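Local coordinates for nicotinate-nucleotide--dimethylbenzimidazole phosphoribosyltransferase (Thermus thermophilus HB8, PDB 1WX1), which probably catalyses transfer of the phosphoribosyl group of nicotinate mononucleotide to 5,6-dimethylbenzimidazole, giving alpha-ribazole 5'-phosphate for cobalamin biosynthesis, at residues L11-L16 with R320-A325; H56-E61 with A123-G128; A232-Y237 with A258-K263. All coordinates share one frame; numbering follows the deposited sequence.

Contact 1 of 3, residues L11-L16 with R320-A325; sequences LRMDQL and RILHMA
Arg12 and Met13 on the end of helix 3-14, and Leu16 in the loop that follows, meet the chain where it leaves helix 306-321 through a type I beta turn from Ile321 to Met324; the backbones come closest at Leu16 and Ala325, whose CA atoms are 5.8 Å apart. Arg12 makes the polar half of the contact. Its side chain starts out pointing away from its own N (chi1 -177°) and stays extended as far as NE, which carries the guanidinium to two carbonyls of the turn. NE donates to Leu322 O at 2.8 Å with an N-H...O angle of 157°, the oxygen lying near the guanidinium plane, at its edge. NH2 reaches Met324 O, also at 2.8 Å, but obliquely and with a bent, weak bond. NH1 forms a salt bridge with Glu329, so the guanidinium is held from more than one direction.

The apolar half lies beside it. Bends at chi2 and chi3 of Met13 bring its sulfur to the branch methyl of Ile321, SD to CG2 3.7 Å, and its CE across the CD2 end of Leu322 almost at a right angle. Leu16 divides its two methyls along the turn: CD1 lies against Ile321, with CG2 at 3.6 Å and the carbonyl O nearer still, and CD2 packs on Met324 CB at 4.0 Å. Helix 24-37 closes over Met13, Ile321 and Leu322, while Phe88 and Ala84 of the second subunit pack on Ile321 and Met324.

The chemistry thus joins regions near the two ends of the chain beside the dimer interface: one charged group binds the carbonyls of Leu322 and Met324, and Glu329 probably offsets the charge of Arg12, to which Lys41, close to NH2, adds a second positive group.

Contact 2 of 3, residues H56-E61 with A123-G128; sequences HGVVAE and ANLAQG. With NA (sodium ion), chain C.
Glu61 and Asn124 join two loops that follow parallel strands of the central sheet, 47-54 and 113-115, and Asn124 does so from within an Asx turn: its OD1 accepts from Ala126 N at 3.0 Å, while its ND2 donates to Glu61 OE2 at 2.8 Å. With CG anti to the backbone N (chi1 -171°), the amide of Asn124 can serve its own loop with one end and the other loop with its opposite end. Glu61 is bent at chi2 (-60°), which turns OE2 to the amides of Asn124 and Gln127. OE2 is gripped twice: it offers its anti lone pair to Asn124 ND2, whereas NE2 of Gln127, whose chain is also bent at chi2, comes from above the carboxylate plane in an almost straight bond of 3.1 Å. The aliphatic part of Glu61 rests on Ala126, CG to CB 3.8 Å.

Next to these polar groups Val58 turns CG2 onto Leu125 CG, 3.8 Å away, and also against Asn124 OD1. Thr169 and Ala170 of helix 167-179 cover this apolar side. Where Gly57 passes Asn124 the backbones are in contact, Gly57 CA to Asn124 CA 3.9 Å. A water bridges the loops close by, donating to Ala123 O and accepting from Leu125 N and, weakly, Val58 N. At the outer end the backbone O of Gln127 binds a sodium ion at 2.5 Å, and three waters also coordinate the ion.

Contact 3 of 3, residues A232-Y237 with A258-K263; sequences AIAGIY and ALLAWK
Helices 228-242 and 252-264 pack here through Ala234 and Ala261, whose CA atoms are just 4.6 Å apart; the axes of the two short segments approach to 7.7 Å and cross at -59°. So close an approach rests on small residues, and no hydrogen bond links the two segments. Ala234 CB and Ala261 CB stand 4.0 Å from each other, and Ala261 CB lies nearer still to Ala234 O, at 3.6 Å, so that a methyl of one helix sits directly on the backbone of the other.

Larger side chains flank this centre. Leu260 touches Ala234 CB with its CD2 at 4.0 Å, its CB and CG lying almost as near, so the leucine lies against that methyl along much of its length. Tyr237 meets Ala258 through CD1 and CE1, both 3.9 Å from Ala258 CB, which approaches the ring obliquely, while Tyr237 CB lies 4.3 Å from Ala261 CB. The tyrosine's CG lies beside the backbone N (chi1 -75°), which lets the ring run past Ala258 toward the sheet. There its OH is hydrogen-bonded to Val248 O, giving a buried hydroxyl a polar partner, and the ring touches Leu247 and Leu249 of strand 247-249.

Ile233 contributes little across the helices and instead packs on Ala52 and Ala160 of neighbouring strands; its side chain is about 10 Å from that of Glu304, the predicted proton acceptor. Leu260 also touches Leu178 of helix 167-179. Strand 247-249 lies between the two helices in sequence and is parallel to its neighbours in the sheet, so the arrangement is that of adjacent helices packed against a parallel sheet in an alpha/beta fold.

Along the chain, contact 1 joins regions near the two ends and encloses the others: contact 2 closes before contact 3 opens. Contacts 1 and 2 lie on opposite sides of the chain's centre, their centres 52 Å apart, whereas contact 3 sits about 8 Å from that centre, 33 Å from contact 1 and 22 Å from contact 2. None touches another. Contacts 2 and 3 belong to the parallel-sheet body, one joining loops after strands 47-54 and 113-115, the other packing helices around strand 247-249; helix 167-179 borders both. Contact 1 lies among helices 3-14, 24-37 and 306-321; of the three it alone meets the second subunit, the other two lying within one subunit.

Contact 1 of 3, residues L11-L16 with R320-A325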
loop_
_atom_site.group_PDB
_atom_site.type_symbol
_atom_site.label_atom_id
_atom_site.label_comp_id
_atom_site.label_asym_id
_atom_site.label_seq_id
_atom_site.Cartn_x
_atom_site.Cartn_y
_atom_site.Cartn_z
ATOM N N LEU A 11 -7.785 -17.441 16.122
ATOM C CA LEU A 11 -6.997 -18.037 17.203
ATOM C C LEU A 11 -5.519 -18.125 16.831
ATOM O O LEU A 11 -4.646 -17.789 17.635
ATOM C CB LEU A 11 -7.492 -19.446 17.523
ATOM C CG LEU A 11 -8.880 -19.660 18.116
ATOM C CD1 LEU A 11 -9.033 -21.134 18.484
ATOM C CD2 LEU A 11 -9.060 -18.790 19.349
ATOM N N ARG A 12 -5.235 -18.591 15.617
ATOM C CA ARG A 12 -3.848 -18.713 15.180
ATOM C C ARG A 12 -3.169 -17.346 15.160
ATOM O O ARG A 12 -2.017 -17.208 15.577
ATOM C CB ARG A 12 -3.767 -19.353 13.786
ATOM C CG ARG A 12 -2.332 -19.553 13.322
ATOM C CD ARG A 12 -2.211 -20.209 11.947
ATOM N NE ARG A 12 -0.803 -20.342 11.572
ATOM C CZ ARG A 12 0.036 -21.225 12.107
ATOM N NH1 ARG A 12 -0.391 -22.072 13.038
ATOM N NH2 ARG A 12 1.312 -21.246 11.737
ATOM N N MET A 13 -3.894 -16.342 14.677
ATOM C CA MET A 13 -3.390 -14.973 14.592
ATOM C C MET A 13 -2.896 -14.511 15.961
ATOM O O MET A 13 -1.800 -13.957 16.093
ATOM C CB MET A 13 -4.507 -14.041 14.108
ATOM C CG MET A 13 -4.106 -12.584 13.942
ATOM S SD MET A 13 -2.888 -12.324 12.628
ATOM C CE MET A 13 -3.928 -12.593 11.160
ATOM N N ASP A 14 -3.716 -14.749 16.978
ATOM C CA ASP A 14 -3.380 -14.361 18.341
ATOM C C ASP A 14 -2.142 -15.084 18.873
ATOM O O ASP A 14 -1.528 -14.634 19.840
ATOM C CB ASP A 14 -4.569 -14.627 19.273
ATOM C CG ASP A 14 -4.294 -14.199 20.702
ATOM O OD1 ASP A 14 -4.292 -15.071 21.598
ATOM O OD2 ASP A 14 -4.071 -12.990 20.929
ATOM N N GLN A 15 -1.772 -16.195 18.242
ATOM C CA GLN A 15 -0.607 -16.958 18.680
ATOM C C GLN A 15 0.625 -16.844 17.782
ATOM O O GLN A 15 1.629 -17.516 18.018
ATOM C CB GLN A 15 -0.982 -18.434 18.853
ATOM C CG GLN A 15 -1.893 -18.690 20.052
ATOM C CD GLN A 15 -1.265 -18.242 21.369
ATOM O OE1 GLN A 15 -0.247 -18.787 21.801
ATOM N NE2 GLN A 15 -1.870 -17.243 22.010
ATOM N N LEU A 16 0.559 -15.997 16.759
ATOM C CA LEU A 16 1.696 -15.821 15.860
ATOM C C LEU A 16 2.821 -15.079 16.569
ATOM O O LEU A 16 2.578 -14.337 17.519
ATOM C CB LEU A 16 1.276 -15.052 14.605
ATOM C CG LEU A 16 0.269 -15.759 13.694
ATOM C CD1 LEU A 16 0.011 -14.889 12.473
ATOM C CD2 LEU A 16 0.804 -17.133 13.277
ATOM N N ARG A 320 -0.227 -14.134 3.795
ATOM C CA ARG A 320 0.989 -14.764 4.309
ATOM C C ARG A 320 1.171 -14.628 5.824
ATOM O O ARG A 320 1.932 -15.383 6.428
ATOM C CB ARG A 320 2.223 -14.187 3.609
ATOM C CG ARG A 320 2.269 -14.427 2.103
ATOM C CD ARG A 320 2.189 -15.910 1.767
ATOM N NE ARG A 320 3.214 -16.698 2.454
ATOM C CZ ARG A 320 3.407 -18.000 2.258
ATOM N NH1 ARG A 320 2.647 -18.661 1.392
ATOM N NH2 ARG A 320 4.355 -18.644 2.930
ATOM N N ILE A 321 0.490 -13.669 6.441
ATOM C CA ILE A 321 0.619 -13.489 7.886
ATOM C C ILE A 321 0.325 -14.789 8.620
ATOM O O ILE A 321 1.042 -15.165 9.548
ATOM C CB ILE A 321 -0.346 -12.399 8.423
ATOM C CG1 ILE A 321 0.074 -11.026 7.900
ATOM C CG2 ILE A 321 -0.332 -12.398 9.950
ATOM C CD1 ILE A 321 -0.895 -9.908 8.252
ATOM N N LEU A 322 -0.727 -15.479 8.191
ATOM C CA LEU A 322 -1.131 -16.729 8.822
ATOM C C LEU A 322 -0.152 -17.874 8.567
ATOM O O LEU A 322 -0.287 -18.955 9.138
ATOM C CB LEU A 322 -2.547 -17.099 8.368
ATOM C CG LEU A 322 -3.617 -16.195 9.006
ATOM C CD1 LEU A 322 -4.917 -16.248 8.219
ATOM C CD2 LEU A 322 -3.837 -16.630 10.450
ATOM N N HIS A 323 0.840 -17.626 7.718
ATOM C CA HIS A 323 1.853 -18.627 7.422
ATOM C C HIS A 323 3.046 -18.444 8.367
ATOM O O HIS A 323 4.005 -19.217 8.334
ATOM C CB HIS A 323 2.295 -18.514 5.962
ATOM C CG HIS A 323 1.246 -18.954 4.986
ATOM N ND1 HIS A 323 1.291 -20.182 4.351
ATOM C CD2 HIS A 323 0.112 -18.355 4.565
ATOM C CE1 HIS A 323 0.228 -20.312 3.581
ATOM N NE2 HIS A 323 -0.507 -19.220 3.689
ATOM N N MET A 324 2.982 -17.413 9.204
ATOM C CA MET A 324 4.039 -17.164 10.178
ATOM C C MET A 324 3.997 -18.304 11.185
ATOM O O MET A 324 3.006 -19.032 11.270
ATOM C CB MET A 324 3.796 -15.862 10.943
ATOM C CG MET A 324 4.098 -14.585 10.191
ATOM S SD MET A 324 3.540 -13.170 11.157
ATOM C CE MET A 324 4.662 -13.247 12.567
ATOM N N ALA A 325 5.068 -18.451 11.953
ATOM C CA ALA A 325 5.121 -19.487 12.977
ATOM C C ALA A 325 4.475 -18.929 14.239
ATOM O O ALA A 325 4.485 -17.714 14.462
ATOM C CB ALA A 325 6.565 -19.863 13.262
#

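Contact 2 of 3, residues H56-E61 with A123-G128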
loop_
_atom_site.group_PDB
_atom_site.type_symbol
_atom_site.label_atom_id
_atom_site.label_comp_id
_atom_site.label_asym_id
_atom_site.label_seq_id
_atom_site.Cartn_x
_atom_site.Cartn_y
_atom_site.Cartn_z
ATOM N N HIS A 56 -20.941 7.817 -22.284
ATOM C CA HIS A 56 -22.109 8.378 -21.615
ATOM C C HIS A 56 -22.715 9.579 -22.337
ATOM O O HIS A 56 -22.008 10.526 -22.679
ATOM C CB HIS A 56 -21.703 8.797 -20.199
ATOM C CG HIS A 56 -21.165 7.676 -19.371
ATOM N ND1 HIS A 56 -21.907 7.045 -18.394
ATOM C CD2 HIS A 56 -19.965 7.042 -19.392
ATOM C CE1 HIS A 56 -21.195 6.076 -17.853
ATOM N NE2 HIS A 56 -20.010 6.054 -18.444
ATOM N N GLY A 57 -24.027 9.542 -22.553
ATOM C CA GLY A 57 -24.691 10.649 -23.217
ATOM C C GLY A 57 -24.689 11.904 -22.361
ATOM O O GLY A 57 -24.836 13.013 -22.877
ATOM N N VAL A 58 -24.505 11.740 -21.053
ATOM C CA VAL A 58 -24.506 12.881 -20.141
ATOM C C VAL A 58 -23.345 13.853 -20.381
ATOM O O VAL A 58 -23.326 14.949 -19.822
ATOM C CB VAL A 58 -24.526 12.412 -18.652
ATOM C CG1 VAL A 58 -23.158 11.923 -18.225
ATOM C CG2 VAL A 58 -25.022 13.545 -17.750
ATOM N N VAL A 59 -22.385 13.470 -21.221
ATOM C CA VAL A 59 -21.274 14.369 -21.509
ATOM C C VAL A 59 -21.815 15.635 -22.166
ATOM O O VAL A 59 -21.157 16.670 -22.170
ATOM C CB VAL A 59 -20.232 13.742 -22.467
ATOM C CG1 VAL A 59 -19.537 12.566 -21.786
ATOM C CG2 VAL A 59 -20.910 13.304 -23.759
ATOM N N ALA A 60 -23.019 15.544 -22.718
ATOM C CA ALA A 60 -23.635 16.688 -23.377
ATOM C C ALA A 60 -23.990 17.786 -22.372
ATOM O O ALA A 60 -24.272 18.922 -22.759
ATOM C CB ALA A 60 -24.880 16.246 -24.139
ATOM N N GLU A 61 -23.976 17.442 -21.086
ATOM C CA GLU A 61 -24.291 18.398 -20.027
ATOM C C GLU A 61 -23.053 19.165 -19.558
ATOM O O GLU A 61 -23.116 19.933 -18.591
ATOM C CB GLU A 61 -24.913 17.677 -18.827
ATOM C CG GLU A 61 -26.242 16.983 -19.108
ATOM C CD GLU A 61 -27.318 17.941 -19.591
ATOM O OE1 GLU A 61 -27.420 19.048 -19.030
ATOM O OE2 GLU A 61 -28.069 17.583 -20.522
ATOM N N ALA A 123 -27.836 7.018 -23.404
ATOM C CA ALA A 123 -28.552 8.242 -23.746
ATOM C C ALA A 123 -28.185 9.191 -22.598
ATOM O O ALA A 123 -27.589 8.758 -21.612
ATOM C CB ALA A 123 -30.064 7.984 -23.766
ATOM N N ASN A 124 -28.534 10.470 -22.724
ATOM C CA ASN A 124 -28.236 11.471 -21.696
ATOM C C ASN A 124 -29.096 11.211 -20.457
ATOM O O ASN A 124 -30.302 11.441 -20.478
ATOM C CB ASN A 124 -28.538 12.873 -22.240
ATOM C CG ASN A 124 -28.060 13.977 -21.317
ATOM O OD1 ASN A 124 -27.826 13.761 -20.129
ATOM N ND2 ASN A 124 -27.924 15.180 -21.864
ATOM N N LEU A 125 -28.469 10.755 -19.376
ATOM C CA LEU A 125 -29.197 10.436 -18.147
ATOM C C LEU A 125 -29.901 11.626 -17.495
ATOM O O LEU A 125 -30.793 11.447 -16.663
ATOM C CB LEU A 125 -28.244 9.778 -17.133
ATOM C CG LEU A 125 -27.137 10.639 -16.516
ATOM C CD1 LEU A 125 -27.679 11.365 -15.289
ATOM C CD2 LEU A 125 -25.964 9.751 -16.106
ATOM N N ALA A 126 -29.499 12.841 -17.856
ATOM C CA ALA A 126 -30.122 14.030 -17.289
ATOM C C ALA A 126 -31.433 14.372 -17.989
ATOM O O ALA A 126 -32.235 15.157 -17.471
ATOM C CB ALA A 126 -29.166 15.223 -17.382
ATOM N N GLN A 127 -31.656 13.774 -19.155
ATOM C CA GLN A 127 -32.853 14.067 -19.941
ATOM C C GLN A 127 -33.806 12.890 -20.114
ATOM O O GLN A 127 -34.924 13.063 -20.595
ATOM C CB GLN A 127 -32.442 14.584 -21.323
ATOM C CG GLN A 127 -31.453 15.746 -21.274
ATOM C CD GLN A 127 -32.037 16.993 -20.635
ATOM O OE1 GLN A 127 -33.255 17.129 -20.505
ATOM N NE2 GLN A 127 -31.173 17.903 -20.223
ATOM N N GLY A 128 -33.363 11.696 -19.737
ATOM C CA GLY A 128 -34.211 10.524 -19.879
ATOM C C GLY A 128 -33.455 9.275 -19.469
ATOM O O GLY A 128 -32.295 9.372 -19.072
HETATM NA NA NA C . -36.004 13.788 -22.696
HETATM O O HOH W 1 -25.837 9.517 -19.724
HETATM O O HOH W 2 -37.925 14.641 -20.915
HETATM O O HOH W 3 -37.274 11.425 -22.341
HETATM O O HOH W 4 -34.047 12.607 -24.061
#

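Contact 3 of 3, residues A232-Y237 with A258-K263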
loop_
_atom_site.group_PDB
_atom_site.type_symbol
_atom_site.label_atom_id
_atom_site.label_comp_id
_atom_site.label_asym_id
_atom_site.label_seq_id
_atom_site.Cartn_x
_atom_site.Cartn_y
_atom_site.Cartn_z
ATOM N N ALA A 232 -21.957 -3.471 -16.058
ATOM C CA ALA A 232 -21.045 -4.562 -16.390
ATOM C C ALA A 232 -20.156 -4.846 -15.180
ATOM O O ALA A 232 -19.826 -5.999 -14.894
ATOM C CB ALA A 232 -20.183 -4.185 -17.594
ATOM N N ILE A 233 -19.775 -3.789 -14.469
ATOM C CA ILE A 233 -18.935 -3.942 -13.292
ATOM C C ILE A 233 -19.669 -4.750 -12.224
ATOM O O ILE A 233 -19.066 -5.572 -11.533
ATOM C CB ILE A 233 -18.472 -2.563 -12.779
ATOM C CG1 ILE A 233 -17.362 -2.051 -13.714
ATOM C CG2 ILE A 233 -17.972 -2.655 -11.332
ATOM C CD1 ILE A 233 -17.025 -0.582 -13.560
ATOM N N ALA A 234 -20.974 -4.537 -12.104
ATOM C CA ALA A 234 -21.767 -5.303 -11.146
ATOM C C ALA A 234 -21.690 -6.785 -11.550
ATOM O O ALA A 234 -21.602 -7.671 -10.696
ATOM C CB ALA A 234 -23.209 -4.832 -11.165
ATOM N N GLY A 235 -21.715 -7.040 -12.858
ATOM C CA GLY A 235 -21.636 -8.405 -13.352
ATOM C C GLY A 235 -20.296 -9.043 -13.045
ATOM O O GLY A 235 -20.218 -10.231 -12.712
ATOM N N ILE A 236 -19.232 -8.256 -13.159
ATOM C CA ILE A 236 -17.891 -8.749 -12.875
ATOM C C ILE A 236 -17.821 -9.219 -11.423
ATOM O O ILE A 236 -17.325 -10.314 -11.143
ATOM C CB ILE A 236 -16.839 -7.640 -13.120
ATOM C CG1 ILE A 236 -16.748 -7.357 -14.624
ATOM C CG2 ILE A 236 -15.471 -8.049 -12.540
ATOM C CD1 ILE A 236 -16.013 -6.064 -14.968
ATOM N N TYR A 237 -18.336 -8.404 -10.504
ATOM C CA TYR A 237 -18.304 -8.764 -9.088
ATOM C C TYR A 237 -19.243 -9.918 -8.732
ATOM O O TYR A 237 -18.905 -10.757 -7.897
ATOM C CB TYR A 237 -18.601 -7.532 -8.218
ATOM C CG TYR A 237 -17.437 -6.554 -8.137
ATOM C CD1 TYR A 237 -17.601 -5.213 -8.482
ATOM C CD2 TYR A 237 -16.173 -6.975 -7.723
ATOM C CE1 TYR A 237 -16.537 -4.316 -8.422
ATOM C CE2 TYR A 237 -15.098 -6.081 -7.657
ATOM C CZ TYR A 237 -15.292 -4.754 -8.011
ATOM O OH TYR A 237 -14.233 -3.875 -7.985
ATOM N N ALA A 258 -20.201 -1.942 -7.712
ATOM C CA ALA A 258 -20.234 -2.930 -6.634
ATOM C C ALA A 258 -21.497 -2.777 -5.781
ATOM O O ALA A 258 -22.056 -3.768 -5.309
ATOM C CB ALA A 258 -18.995 -2.791 -5.761
ATOM N N LEU A 259 -21.936 -1.536 -5.573
ATOM C CA LEU A 259 -23.146 -1.283 -4.786
ATOM C C LEU A 259 -24.343 -1.923 -5.472
ATOM O O LEU A 259 -25.231 -2.493 -4.816
ATOM C CB LEU A 259 -23.384 0.226 -4.632
ATOM C CG LEU A 259 -22.461 0.971 -3.664
ATOM C CD1 LEU A 259 -22.782 2.459 -3.703
ATOM C CD2 LEU A 259 -22.645 0.425 -2.250
ATOM N N LEU A 260 -24.372 -1.828 -6.800
ATOM C CA LEU A 260 -25.458 -2.419 -7.569
ATOM C C LEU A 260 -25.447 -3.936 -7.389
ATOM O O LEU A 260 -26.493 -4.557 -7.183
ATOM C CB LEU A 260 -25.317 -2.064 -9.056
ATOM C CG LEU A 260 -26.348 -2.696 -9.997
ATOM C CD1 LEU A 260 -27.761 -2.392 -9.516
ATOM C CD2 LEU A 260 -26.131 -2.168 -11.409
ATOM N N ALA A 261 -24.258 -4.529 -7.463
ATOM C CA ALA A 261 -24.108 -5.972 -7.298
ATOM C C ALA A 261 -24.571 -6.377 -5.895
ATOM O O ALA A 261 -25.264 -7.383 -5.721
ATOM C CB ALA A 261 -22.643 -6.374 -7.507
ATOM N N TRP A 262 -24.175 -5.586 -4.904
ATOM C CA TRP A 262 -24.537 -5.830 -3.514
ATOM C C TRP A 262 -26.057 -5.819 -3.342
ATOM O O TRP A 262 -26.622 -6.664 -2.643
ATOM C CB TRP A 262 -23.891 -4.760 -2.629
ATOM C CG TRP A 262 -24.202 -4.884 -1.172
ATOM C CD1 TRP A 262 -24.232 -6.031 -0.429
ATOM C CD2 TRP A 262 -24.463 -3.813 -0.263
ATOM N NE1 TRP A 262 -24.509 -5.741 0.887
ATOM C CE2 TRP A 262 -24.678 -4.377 1.015
ATOM C CE3 TRP A 262 -24.587 -2.418 -0.406
ATOM C CZ2 TRP A 262 -24.946 -3.611 2.151
ATOM C CZ3 TRP A 262 -24.860 -1.647 0.725
ATOM C CH2 TRP A 262 -25.058 -2.251 1.981
ATOM N N LYS A 263 -26.718 -4.865 -3.989
ATOM C CA LYS A 263 -28.170 -4.767 -3.905
ATOM C C LYS A 263 -28.836 -5.998 -4.498
ATOM O O LYS A 263 -29.914 -6.394 -4.068
ATOM C CB LYS A 263 -28.665 -3.509 -4.627
ATOM C CG LYS A 263 -28.250 -2.228 -3.935
ATOM C CD LYS A 263 -28.674 -2.248 -2.475
ATOM C CE LYS A 263 -28.124 -1.052 -1.716
ATOM N NZ LYS A 263 -28.477 -1.146 -0.274
#